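Local coordinates for hypothetical protein (Methanosarcina mazei, PDB 2I1S) that is of unknown function but belongs to the plasmid pRiA4b ORF-3-like family, with a mixed beta sheet and a helix packed against it, at residues 103-106 / 110-113; 40-43 / 48-51; 151-156 / 166-171; 12-15 / 20-23. One frame throughout, in Å; residues are numbered along the deposited sequence.

Interaction 1: residues 103-106 / 110-113; sequences YTYD and NWQV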
loop_
_atom_site.group_PDB
_atom_site.type_symbol
_atom_site.label_atom_id
_atom_site.label_comp_id
_atom_site.label_asym_id
_atom_site.label_seq_id
_atom_site.Cartn_x
_atom_site.Cartn_y
_atom_site.Cartn_z
ATOM N N TYR A 103 1.831 6.183 -3.958
ATOM C CA TYR A 103 1.813 6.392 -2.505
ATOM C C TYR A 103 3.207 6.179 -1.946
ATOM O O TYR A 103 3.774 5.109 -2.110
ATOM C CB TYR A 103 0.853 5.384 -1.866
ATOM C CG TYR A 103 0.780 5.328 -0.355
ATOM C CD1 TYR A 103 0.014 6.239 0.367
ATOM C CD2 TYR A 103 1.412 4.317 0.355
ATOM C CE1 TYR A 103 -0.098 6.163 1.769
ATOM C CE2 TYR A 103 1.304 4.225 1.763
ATOM C CZ TYR A 103 0.543 5.143 2.467
ATOM O OH TYR A 103 0.394 5.025 3.865
ATOM N N THR A 104 3.741 7.189 -1.282
ATOM C CA THR A 104 4.993 7.079 -0.552
ATOM C C THR A 104 4.714 7.095 0.971
ATOM O O THR A 104 3.948 7.917 1.483
ATOM C CB THR A 104 5.977 8.224 -0.969
ATOM O OG1 THR A 104 6.158 8.199 -2.395
ATOM C CG2 THR A 104 7.360 8.091 -0.275
ATOM N N TYR A 105 5.325 6.151 1.680
ATOM C CA TYR A 105 5.226 6.048 3.113
ATOM C C TYR A 105 6.654 5.870 3.656
ATOM O O TYR A 105 7.412 5.019 3.159
ATOM C CB TYR A 105 4.329 4.860 3.491
ATOM C CG TYR A 105 4.387 4.499 4.964
ATOM C CD1 TYR A 105 3.955 5.424 5.947
ATOM C CD2 TYR A 105 4.914 3.265 5.390
ATOM C CE1 TYR A 105 4.015 5.124 7.324
ATOM C CE2 TYR A 105 4.971 2.944 6.754
ATOM C CZ TYR A 105 4.531 3.904 7.731
ATOM O OH TYR A 105 4.566 3.634 9.106
ATOM N N ASP A 106 7.016 6.668 4.671
ATOM C CA ASP A 106 8.359 6.665 5.277
ATOM C C ASP A 106 9.308 7.393 4.357
ATOM O O ASP A 106 9.786 6.822 3.378
ATOM C CB ASP A 106 8.887 5.230 5.579
ATOM C CG ASP A 106 10.088 5.220 6.546
ATOM O OD1 ASP A 106 10.285 4.229 7.261
ATOM O OD2 ASP A 106 10.840 6.218 6.611
ATOM N N ASN A 110 11.582 5.252 2.256
ATOM C CA ASN A 110 11.026 5.619 0.940
ATOM C C ASN A 110 10.270 4.430 0.304
ATOM O O ASN A 110 10.575 3.959 -0.795
ATOM C CB ASN A 110 12.119 6.259 0.038
ATOM C CG ASN A 110 11.557 6.869 -1.294
ATOM O OD1 ASN A 110 10.448 7.420 -1.338
ATOM N ND2 ASN A 110 12.347 6.756 -2.381
ATOM N N TRP A 111 9.312 3.896 1.050
ATOM C CA TRP A 111 8.449 2.852 0.506
ATOM C C TRP A 111 7.472 3.475 -0.445
ATOM O O TRP A 111 6.834 4.489 -0.118
ATOM C CB TRP A 111 7.656 2.134 1.620
ATOM C CG TRP A 111 8.519 1.511 2.716
ATOM C CD1 TRP A 111 8.487 1.821 4.038
ATOM C CD2 TRP A 111 9.500 0.463 2.567
ATOM N NE1 TRP A 111 9.404 1.061 4.726
ATOM C CE2 TRP A 111 10.031 0.208 3.855
ATOM C CE3 TRP A 111 9.989 -0.275 1.469
ATOM C CZ2 TRP A 111 11.032 -0.768 4.089
ATOM C CZ3 TRP A 111 10.986 -1.235 1.684
ATOM C CH2 TRP A 111 11.492 -1.487 3.000
ATOM N N GLN A 112 7.307 2.831 -1.595
ATOM C CA GLN A 112 6.364 3.305 -2.612
ATOM C C GLN A 112 5.424 2.223 -3.009
ATOM O O GLN A 112 5.833 1.116 -3.382
ATOM C CB GLN A 112 7.109 3.829 -3.824
ATOM C CG GLN A 112 7.908 5.114 -3.530
ATOM C CD GLN A 112 8.743 5.532 -4.696
ATOM O OE1 GLN A 112 9.417 4.718 -5.308
ATOM N NE2 GLN A 112 8.706 6.807 -5.018
ATOM N N VAL A 113 4.147 2.540 -2.930
ATOM C CA VAL A 113 3.117 1.619 -3.330
ATOM C C VAL A 113 2.438 2.178 -4.582
ATOM O O VAL A 113 1.999 3.320 -4.563
ATOM C CB VAL A 113 2.090 1.427 -2.212
ATOM C CG1 VAL A 113 0.955 0.463 -2.686
ATOM C CG2 VAL A 113 2.777 0.958 -0.914
HETATM O O HOH W 1 8.030 9.515 -3.754
HETATM O O HOH W 2 9.118 1.708 7.622
#
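This is a buried antiparallel beta hairpin contact, in which Tyr-103 and Tyr-105 pair with Val-113 and Trp-111 where strand 100-105 turns back into strand 111-122 in the mixed sheet. Tyr-103 and Val-113 form a hydrogen-bonded pair. Val-113 N reaches Tyr-103 O at 2.7 Å, and Tyr-103 N returns a bond to Val-113 O at 2.9 Å. Tyr-105 N bonds Trp-111 O, while the return bond from Trp-111 N is weak and bent. At the turn Asn-110 N donates to Asp-106 O at 2.6 Å. Asp-106 OD2 accepts from the turn amides of Gly-108 and Asp-109.

Tyr-103, Tyr-105, Trp-111 and Val-113 share one face of the sheet. Val-113 CG2 meets the edge of the Tyr-103 ring. The tyrosine hydroxyls bond elsewhere, Tyr-103 OH to His-38 and Tyr-105 OH to Glu-142. Thr-104 and Gln-112 lie side by side on the other face. A water joins Thr-104 OG1 to Gln-112 NE2. With CG anti to the backbone N (chi1 -164°), Asp-106 brings its carboxylate alongside Trp-111, within reach of a shared water. That water, in the indole plane, accepts from Trp-111 NE1 at 3.0 Å and donates to Asp-106 OD1 at 2.8 Å.

Interaction 2: residues 40-43 / 48-51; sequences AIQA and EDYH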
loop_
_atom_site.group_PDB
_atom_site.type_symbol
_atom_site.label_atom_id
_atom_site.label_comp_id
_atom_site.label_asym_id
_atom_site.label_seq_id
_atom_site.Cartn_x
_atom_site.Cartn_y
_atom_site.Cartn_z
ATOM N N ALA A 40 -6.096 1.988 4.513
ATOM C CA ALA A 40 -6.345 0.651 3.955
ATOM C C ALA A 40 -5.008 0.044 3.493
ATOM O O ALA A 40 -4.699 -1.126 3.754
ATOM C CB ALA A 40 -7.382 0.720 2.809
ATOM N N ILE A 41 -4.214 0.867 2.820
ATOM C CA ILE A 41 -2.793 0.581 2.587
ATOM C C ILE A 41 -2.016 0.159 3.856
ATOM O O ILE A 41 -1.325 -0.882 3.848
ATOM C CB ILE A 41 -2.061 1.758 1.807
ATOM C CG1 ILE A 41 -2.760 2.042 0.471
ATOM C CG2 ILE A 41 -0.570 1.383 1.546
ATOM C CD1 ILE A 41 -2.210 3.331 -0.253
ATOM N N GLN A 42 -2.120 0.942 4.933
ATOM C CA GLN A 42 -1.417 0.575 6.168
ATOM C C GLN A 42 -1.831 -0.813 6.650
ATOM O O GLN A 42 -0.996 -1.579 7.168
ATOM C CB GLN A 42 -1.662 1.604 7.308
ATOM C CG GLN A 42 -1.025 2.968 7.132
ATOM C CD GLN A 42 0.478 2.917 7.103
ATOM O OE1 GLN A 42 1.102 2.573 8.078
ATOM N NE2 GLN A 42 1.071 3.309 5.982
ATOM N N ALA A 43 -3.123 -1.109 6.495
ATOM C CA ALA A 43 -3.753 -2.347 6.936
ATOM C C ALA A 43 -3.277 -3.552 6.150
ATOM O O ALA A 43 -2.847 -4.533 6.756
ATOM C CB ALA A 43 -5.268 -2.231 6.862
ATOM N N GLU A 48 2.474 0.415 10.579
ATOM C CA GLU A 48 2.152 0.868 11.935
ATOM C C GLU A 48 1.790 2.373 12.008
ATOM O O GLU A 48 1.541 2.927 13.079
ATOM C CB GLU A 48 3.348 0.568 12.845
ATOM C CG GLU A 48 3.541 -0.864 13.265
ATOM C CD GLU A 48 2.463 -1.324 14.180
ATOM O OE1 GLU A 48 1.849 -0.489 14.866
ATOM O OE2 GLU A 48 2.197 -2.529 14.217
ATOM N N ASP A 49 1.783 3.018 10.856
ATOM C CA ASP A 49 1.611 4.463 10.736
ATOM C C ASP A 49 2.561 5.342 11.570
ATOM O O ASP A 49 2.154 6.311 12.189
ATOM C CB ASP A 49 0.143 4.879 10.900
ATOM C CG ASP A 49 -0.207 6.058 10.011
ATOM O OD1 ASP A 49 0.656 6.504 9.218
ATOM O OD2 ASP A 49 -1.338 6.529 10.073
ATOM N N TYR A 50 3.845 5.020 11.527
ATOM C CA TYR A 50 4.845 5.703 12.341
ATOM C C TYR A 50 5.369 6.933 11.633
ATOM O O TYR A 50 5.918 7.858 12.275
ATOM C CB TYR A 50 6.066 4.801 12.471
ATOM C CG TYR A 50 5.931 3.617 13.389
ATOM C CD1 TYR A 50 5.365 3.764 14.637
ATOM C CD2 TYR A 50 6.448 2.366 13.022
ATOM C CE1 TYR A 50 5.266 2.677 15.509
ATOM C CE2 TYR A 50 6.383 1.272 13.886
ATOM C CZ TYR A 50 5.777 1.438 15.124
ATOM O OH TYR A 50 5.686 0.411 16.017
ATOM N N HIS A 51 5.259 6.910 10.297
ATOM C CA HIS A 51 6.048 7.814 9.471
ATOM C C HIS A 51 5.119 8.689 8.650
ATOM O O HIS A 51 3.907 8.504 8.692
ATOM C CB HIS A 51 6.991 7.019 8.555
ATOM C CG HIS A 51 7.864 6.049 9.279
ATOM N ND1 HIS A 51 8.895 6.448 10.123
ATOM C CD2 HIS A 51 7.835 4.698 9.326
ATOM C CE1 HIS A 51 9.475 5.373 10.633
ATOM N NE2 HIS A 51 8.844 4.300 10.166
#
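Gln-42, on helix 34-44, meets Asp-49 in the loop that follows the helix. One side-chain-to-backbone hydrogen bond carries the contact. Asp-49 N donates to Gln-42 OE1 at 2.9 Å. The bond is bent, with an angle of 135° at the hydrogen, and the donor is tilted from the plane of the amide carbonyl. Gln-42 CG lies anti to its carbonyl carbon (chi1 -70°), and the chain bends at chi2 (-64°). The amide therefore reaches the loop by a bent path. Its other end is also used. Gln-42 NE2 bonds Tyr-103 OH, so both ends of the amide are engaged and its rotation is probably fixed.

The van der Waals part is small. Asp-49 CB sits 3.8 Å from Gln-42 OE1. The carboxylate of Asp-49 is engaged elsewhere, with OD2 bonded to His-38 NE2 on the same helix. The loop is thus tied to the helix through both the backbone and the side chain of Asp-49. An alanine in place of Gln-42 would probably leave Asp-49 N without its acceptor and cost Tyr-103 OH one of its partners, removing one of several ties between helix and loop.

The loop has further bonds, from Glu-48 N to Glu-142 and from Tyr-50 N to Tyr-105 OH. The contact is a local closure between a helix and the loop leading to strand 53-58. Strand 100-105 lies alongside, where Gln-42 and Asp-49 both touch Tyr-105.

Interaction 3: residues 151-156 / 166-171; sequences EEMLEV and EDTVLW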
loop_
_atom_site.group_PDB
_atom_site.type_symbol
_atom_site.label_atom_id
_atom_site.label_comp_id
_atom_site.label_asym_id
_atom_site.label_seq_id
_atom_site.Cartn_x
_atom_site.Cartn_y
_atom_site.Cartn_z
ATOM N N GLU A 151 15.804 -6.365 0.568
ATOM C CA GLU A 151 16.391 -7.392 -0.294
ATOM C C GLU A 151 17.733 -7.924 0.248
ATOM O O GLU A 151 17.993 -9.118 0.144
ATOM C CB GLU A 151 16.508 -6.925 -1.746
ATOM C CG GLU A 151 15.169 -6.867 -2.485
ATOM C CD GLU A 151 14.714 -8.199 -3.135
ATOM O OE1 GLU A 151 15.018 -9.296 -2.595
ATOM O OE2 GLU A 151 14.041 -8.140 -4.213
ATOM N N GLU A 152 18.573 -7.061 0.817
ATOM C CA GLU A 152 19.826 -7.514 1.439
ATOM C C GLU A 152 19.575 -8.530 2.561
ATOM O O GLU A 152 20.203 -9.577 2.591
ATOM C CB GLU A 152 20.642 -6.350 2.003
ATOM C CG GLU A 152 21.304 -5.460 0.970
ATOM C CD GLU A 152 21.916 -4.192 1.606
ATOM O OE1 GLU A 152 21.952 -4.118 2.873
ATOM O OE2 GLU A 152 22.358 -3.277 0.845
ATOM N N MET A 153 18.673 -8.221 3.488
ATOM C CA MET A 153 18.218 -9.207 4.481
ATOM C C MET A 153 17.763 -10.555 3.854
ATOM O O MET A 153 18.188 -11.597 4.307
ATOM C CB MET A 153 17.104 -8.617 5.332
ATOM C CG MET A 153 17.639 -7.623 6.390
ATOM S SD MET A 153 16.511 -7.040 7.662
ATOM C CE MET A 153 15.139 -6.498 6.737
ATOM N N LEU A 154 16.929 -10.526 2.809
ATOM C CA LEU A 154 16.460 -11.759 2.150
ATOM C C LEU A 154 17.570 -12.564 1.513
ATOM O O LEU A 154 17.482 -13.783 1.473
ATOM C CB LEU A 154 15.362 -11.488 1.108
ATOM C CG LEU A 154 14.052 -10.863 1.606
ATOM C CD1 LEU A 154 13.045 -10.857 0.495
ATOM C CD2 LEU A 154 13.522 -11.607 2.841
ATOM N N GLU A 155 18.600 -11.874 1.011
ATOM C CA GLU A 155 19.790 -12.507 0.422
ATOM C C GLU A 155 20.588 -13.243 1.499
ATOM O O GLU A 155 20.941 -14.420 1.320
ATOM C CB GLU A 155 20.675 -11.482 -0.316
ATOM C CG GLU A 155 20.158 -11.069 -1.674
ATOM C CD GLU A 155 20.084 -12.241 -2.668
ATOM O OE1 GLU A 155 21.144 -12.758 -3.108
ATOM O OE2 GLU A 155 18.956 -12.640 -3.027
ATOM N N VAL A 156 20.871 -12.544 2.595
ATOM C CA VAL A 156 21.381 -13.158 3.831
ATOM C C VAL A 156 20.604 -14.419 4.237
ATOM O O VAL A 156 21.210 -15.440 4.570
ATOM C CB VAL A 156 21.384 -12.154 5.028
ATOM C CG1 VAL A 156 21.535 -12.880 6.350
ATOM C CG2 VAL A 156 22.479 -11.104 4.872
ATOM N N GLU A 166 22.549 -14.789 11.593
ATOM C CA GLU A 166 21.912 -14.834 12.915
ATOM C C GLU A 166 21.358 -13.479 13.362
ATOM O O GLU A 166 20.320 -13.417 14.031
ATOM C CB GLU A 166 22.873 -15.410 13.971
ATOM C CG GLU A 166 23.382 -16.846 13.642
ATOM N N ASP A 167 22.048 -12.410 12.965
ATOM C CA ASP A 167 21.607 -11.051 13.210
ATOM C C ASP A 167 20.389 -10.699 12.379
ATOM O O ASP A 167 19.555 -9.907 12.799
ATOM C CB ASP A 167 22.726 -10.067 12.911
ATOM C CG ASP A 167 23.833 -10.113 13.951
ATOM O OD1 ASP A 167 24.996 -9.833 13.573
ATOM O OD2 ASP A 167 23.549 -10.421 15.140
ATOM N N THR A 168 20.295 -11.282 11.191
ATOM C CA THR A 168 19.181 -11.016 10.281
ATOM C C THR A 168 17.933 -11.728 10.801
ATOM O O THR A 168 16.880 -11.139 10.838
ATOM C CB THR A 168 19.539 -11.491 8.858
ATOM O OG1 THR A 168 20.792 -10.912 8.487
ATOM C CG2 THR A 168 18.433 -11.146 7.807
ATOM N N VAL A 169 18.084 -12.984 11.231
ATOM C CA VAL A 169 17.007 -13.766 11.862
ATOM C C VAL A 169 16.458 -13.055 13.088
ATOM O O VAL A 169 15.234 -13.004 13.258
ATOM C CB VAL A 169 17.454 -15.222 12.219
ATOM C CG1 VAL A 169 16.386 -15.969 13.031
ATOM C CG2 VAL A 169 17.770 -16.000 10.934
ATOM N N LEU A 170 17.358 -12.510 13.916
ATOM C CA LEU A 170 16.978 -11.791 15.123
ATOM C C LEU A 170 16.165 -10.540 14.757
ATOM O O LEU A 170 15.138 -10.247 15.381
ATOM C CB LEU A 170 18.206 -11.454 15.988
ATOM C CG LEU A 170 17.941 -10.979 17.435
ATOM C CD1 LEU A 170 17.333 -12.055 18.351
ATOM C CD2 LEU A 170 19.205 -10.397 18.089
ATOM N N TRP A 171 16.622 -9.867 13.697
ATOM C CA TRP A 171 16.048 -8.624 13.189
ATOM C C TRP A 171 14.597 -8.857 12.704
ATOM O O TRP A 171 13.685 -8.131 13.104
ATOM C CB TRP A 171 16.930 -8.044 12.044
ATOM C CG TRP A 171 16.747 -6.574 11.804
ATOM C CD1 TRP A 171 17.649 -5.582 12.089
ATOM C CD2 TRP A 171 15.604 -5.911 11.208
ATOM N NE1 TRP A 171 17.145 -4.354 11.721
ATOM C CE2 TRP A 171 15.896 -4.522 11.179
ATOM C CE3 TRP A 171 14.385 -6.355 10.663
ATOM C CZ2 TRP A 171 14.984 -3.564 10.660
ATOM C CZ3 TRP A 171 13.473 -5.402 10.158
ATOM C CH2 TRP A 171 13.777 -4.024 10.173
#
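The Trp-171 indole has Met-153 SD over one face, 3.7 Å above the ring plane and offset toward the rim. This is a Met-aromatic contact between helices 146-157 and 165-172. The sulfur lies 4.1 Å from the centroid of the six-membered ring. Met-153 CE also sits over this face, as a CH-pi contact. The two side chains cross at about a right angle. The methionine chain bends only at its end (chi3 -51°), which sets CE over the CE3-CZ3 side of the ring. Both residues also touch Ser-144.

The helix segments cross at -122°, with their axes 9.6 Å apart at closest approach. Thr-168 fills the approach where the backbones come nearest. Its CG2 methyl packs on Met-153 CB and near Met-153 O. Its hydroxyl makes its hydrogen bond within its own helix region, to Glu-164 O. No hydrogen bond joins the two segments, and packing alone links them here. The contact lies about 23 Å from the centre of the chain. The fit is tight at Val-156, whose CG1 comes within 3.5 Å of Thr-168 CB.

Interaction 4: residues 12-15 / 20-23; sequences KLSI and PQIW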
loop_
_atom_site.group_PDB
_atom_site.type_symbol
_atom_site.label_atom_id
_atom_site.label_comp_id
_atom_site.label_asym_id
_atom_site.label_seq_id
_atom_site.Cartn_x
_atom_site.Cartn_y
_atom_site.Cartn_z
ATOM N N LYS A 12 -5.434 -2.529 -7.298
ATOM C CA LYS A 12 -4.227 -3.293 -6.977
ATOM C C LYS A 12 -3.215 -2.372 -6.336
ATOM O O LYS A 12 -3.084 -1.212 -6.729
ATOM C CB LYS A 12 -3.625 -3.962 -8.194
ATOM C CG LYS A 12 -2.564 -4.993 -7.860
ATOM C CD LYS A 12 -1.987 -5.558 -9.131
ATOM C CE LYS A 12 -0.774 -6.408 -8.778
ATOM N NZ LYS A 12 0.023 -6.856 -9.947
ATOM N N LEU A 13 -2.547 -2.887 -5.308
ATOM C CA LEU A 13 -1.486 -2.176 -4.579
ATOM C C LEU A 13 -0.216 -2.983 -4.676
ATOM O O LEU A 13 -0.203 -4.153 -4.258
ATOM C CB LEU A 13 -1.827 -2.029 -3.108
ATOM C CG LEU A 13 -3.253 -1.600 -2.737
ATOM C CD1 LEU A 13 -3.376 -1.488 -1.232
ATOM C CD2 LEU A 13 -3.663 -0.309 -3.418
ATOM N N SER A 14 0.841 -2.393 -5.240
ATOM C CA SER A 14 2.113 -3.099 -5.361
ATOM C C SER A 14 3.265 -2.299 -4.788
ATOM O O SER A 14 3.422 -1.113 -5.071
ATOM C CB SER A 14 2.401 -3.542 -6.817
ATOM O OG SER A 14 3.044 -2.545 -7.607
ATOM N N ILE A 15 4.069 -2.958 -3.966
ATOM C CA ILE A 15 5.310 -2.366 -3.505
ATOM C C ILE A 15 6.261 -2.308 -4.716
ATOM O O ILE A 15 6.577 -3.348 -5.338
ATOM C CB ILE A 15 5.944 -3.167 -2.324
ATOM C CG1 ILE A 15 5.111 -3.030 -1.082
ATOM C CG2 ILE A 15 7.343 -2.622 -1.984
ATOM C CD1 ILE A 15 5.610 -3.880 0.039
ATOM N N PRO A 20 10.467 -11.091 -6.619
ATOM C CA PRO A 20 9.087 -11.071 -7.093
ATOM C C PRO A 20 8.221 -9.986 -6.428
ATOM O O PRO A 20 8.512 -9.535 -5.305
ATOM C CB PRO A 20 8.581 -12.469 -6.712
ATOM C CG PRO A 20 9.758 -13.318 -6.694
ATOM C CD PRO A 20 10.907 -12.460 -6.264
ATOM N N GLN A 21 7.140 -9.614 -7.096
ATOM C CA GLN A 21 6.233 -8.565 -6.645
ATOM C C GLN A 21 5.435 -8.849 -5.347
ATOM O O GLN A 21 4.888 -9.909 -5.154
ATOM C CB GLN A 21 5.314 -8.179 -7.797
ATOM C CG GLN A 21 4.389 -7.048 -7.498
ATOM C CD GLN A 21 3.531 -6.707 -8.672
ATOM O OE1 GLN A 21 2.645 -7.466 -9.056
ATOM N NE2 GLN A 21 3.790 -5.566 -9.271
ATOM N N ILE A 22 5.450 -7.895 -4.425
ATOM C CA ILE A 22 4.615 -7.957 -3.235
ATOM C C ILE A 22 3.375 -7.119 -3.574
ATOM O O ILE A 22 3.517 -5.947 -3.937
ATOM C CB ILE A 22 5.331 -7.351 -1.993
ATOM C CG1 ILE A 22 6.706 -8.012 -1.697
ATOM C CG2 ILE A 22 4.419 -7.359 -0.787
ATOM C CD1 ILE A 22 7.533 -7.226 -0.675
ATOM N N TRP A 23 2.181 -7.723 -3.512
ATOM C CA TRP A 23 0.943 -7.007 -3.878
ATOM C C TRP A 23 -0.242 -7.500 -3.084
ATOM O O TRP A 23 -0.202 -8.592 -2.508
ATOM C CB TRP A 23 0.626 -7.086 -5.384
ATOM C CG TRP A 23 0.380 -8.520 -5.893
ATOM C CD1 TRP A 23 1.326 -9.374 -6.378
ATOM C CD2 TRP A 23 -0.857 -9.251 -5.891
ATOM N NE1 TRP A 23 0.770 -10.561 -6.698
ATOM C CE2 TRP A 23 -0.570 -10.537 -6.397
ATOM C CE3 TRP A 23 -2.178 -8.958 -5.472
ATOM C CZ2 TRP A 23 -1.557 -11.545 -6.538
ATOM C CZ3 TRP A 23 -3.159 -9.946 -5.622
ATOM C CH2 TRP A 23 -2.842 -11.232 -6.190
HETATM O O HOH W 3 1.561 -4.567 -10.376
HETATM O O HOH W 4 5.698 -3.674 -8.022
HETATM O O HOH W 5 7.292 -5.712 -4.898
#
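Lys-12 NZ is held by Gln-21 OE1, a water and the face of the Trp-23 ring. It donates to Gln-21 OE1 at 2.8 Å, from well out of the carbonyl plane (31°). Gln-21 NE2 gives to two waters. One is the water that also accepts from Lys-12 NZ. The other donates to Ile-15 O. The Gln-21 chain is extended, with CG anti to the backbone N (chi1 -176°), and this carries the amide across to Lys-12 and Ser-14. Ser-14 CB packs against Gln-21 NE2 at 3.5 Å. A lysine in place of Gln-21 would probably leave Lys-12 NZ without its amide acceptor and set a second positive charge beside it.

Lys-12 is extended too. Its ammonium lies over the face of the Trp-23 five-membered ring, with NZ 4.6 Å from the centroid, in a cation-pi contact. Lys-12 CE rests on Trp-23 CB at 3.7 Å. The same tryptophan makes a cation-pi contact with Arg-25.

The backbones form an antiparallel hairpin between strands 7-15 and 22-29. Ile-15 N donates to Ile-22 O at 3.0 Å. Ser-14 and Trp-23 form a non-hydrogen-bonded pair. Ser-14 and Trp-23 share one face of the sheet, Ile-15 and Ile-22 the other. There Ile-15 CD1 meets Ile-22 CG2 at 3.8 Å, beside Val-140. The ammonium of Lys-12 is shared between an amide oxygen, a water and an aromatic ring, which would probably stabilise its positive charge.

Overall arrangement
From the N terminus, interaction 4 comes first and closes the hairpin of strands 7-15 and 22-29. Interaction 2 follows and closes the loop between helix 34-44 and strand 53-58. Interaction 1 closes the hairpin of strands 100-105 and 111-122. Interaction 3 comes last and joins helices 146-157 and 165-172. The four lie in series; none nests or crosses. Interactions 1 and 4 share the sheet, where strands 111-122 and 7-15 are neighbours and Val-113 packs on Leu-13. Interaction 2 touches both, through Tyr-103 and Tyr-105 and through Ile-41 on Leu-13. Interaction 3 stands apart, its centre more than 20 Å from the others.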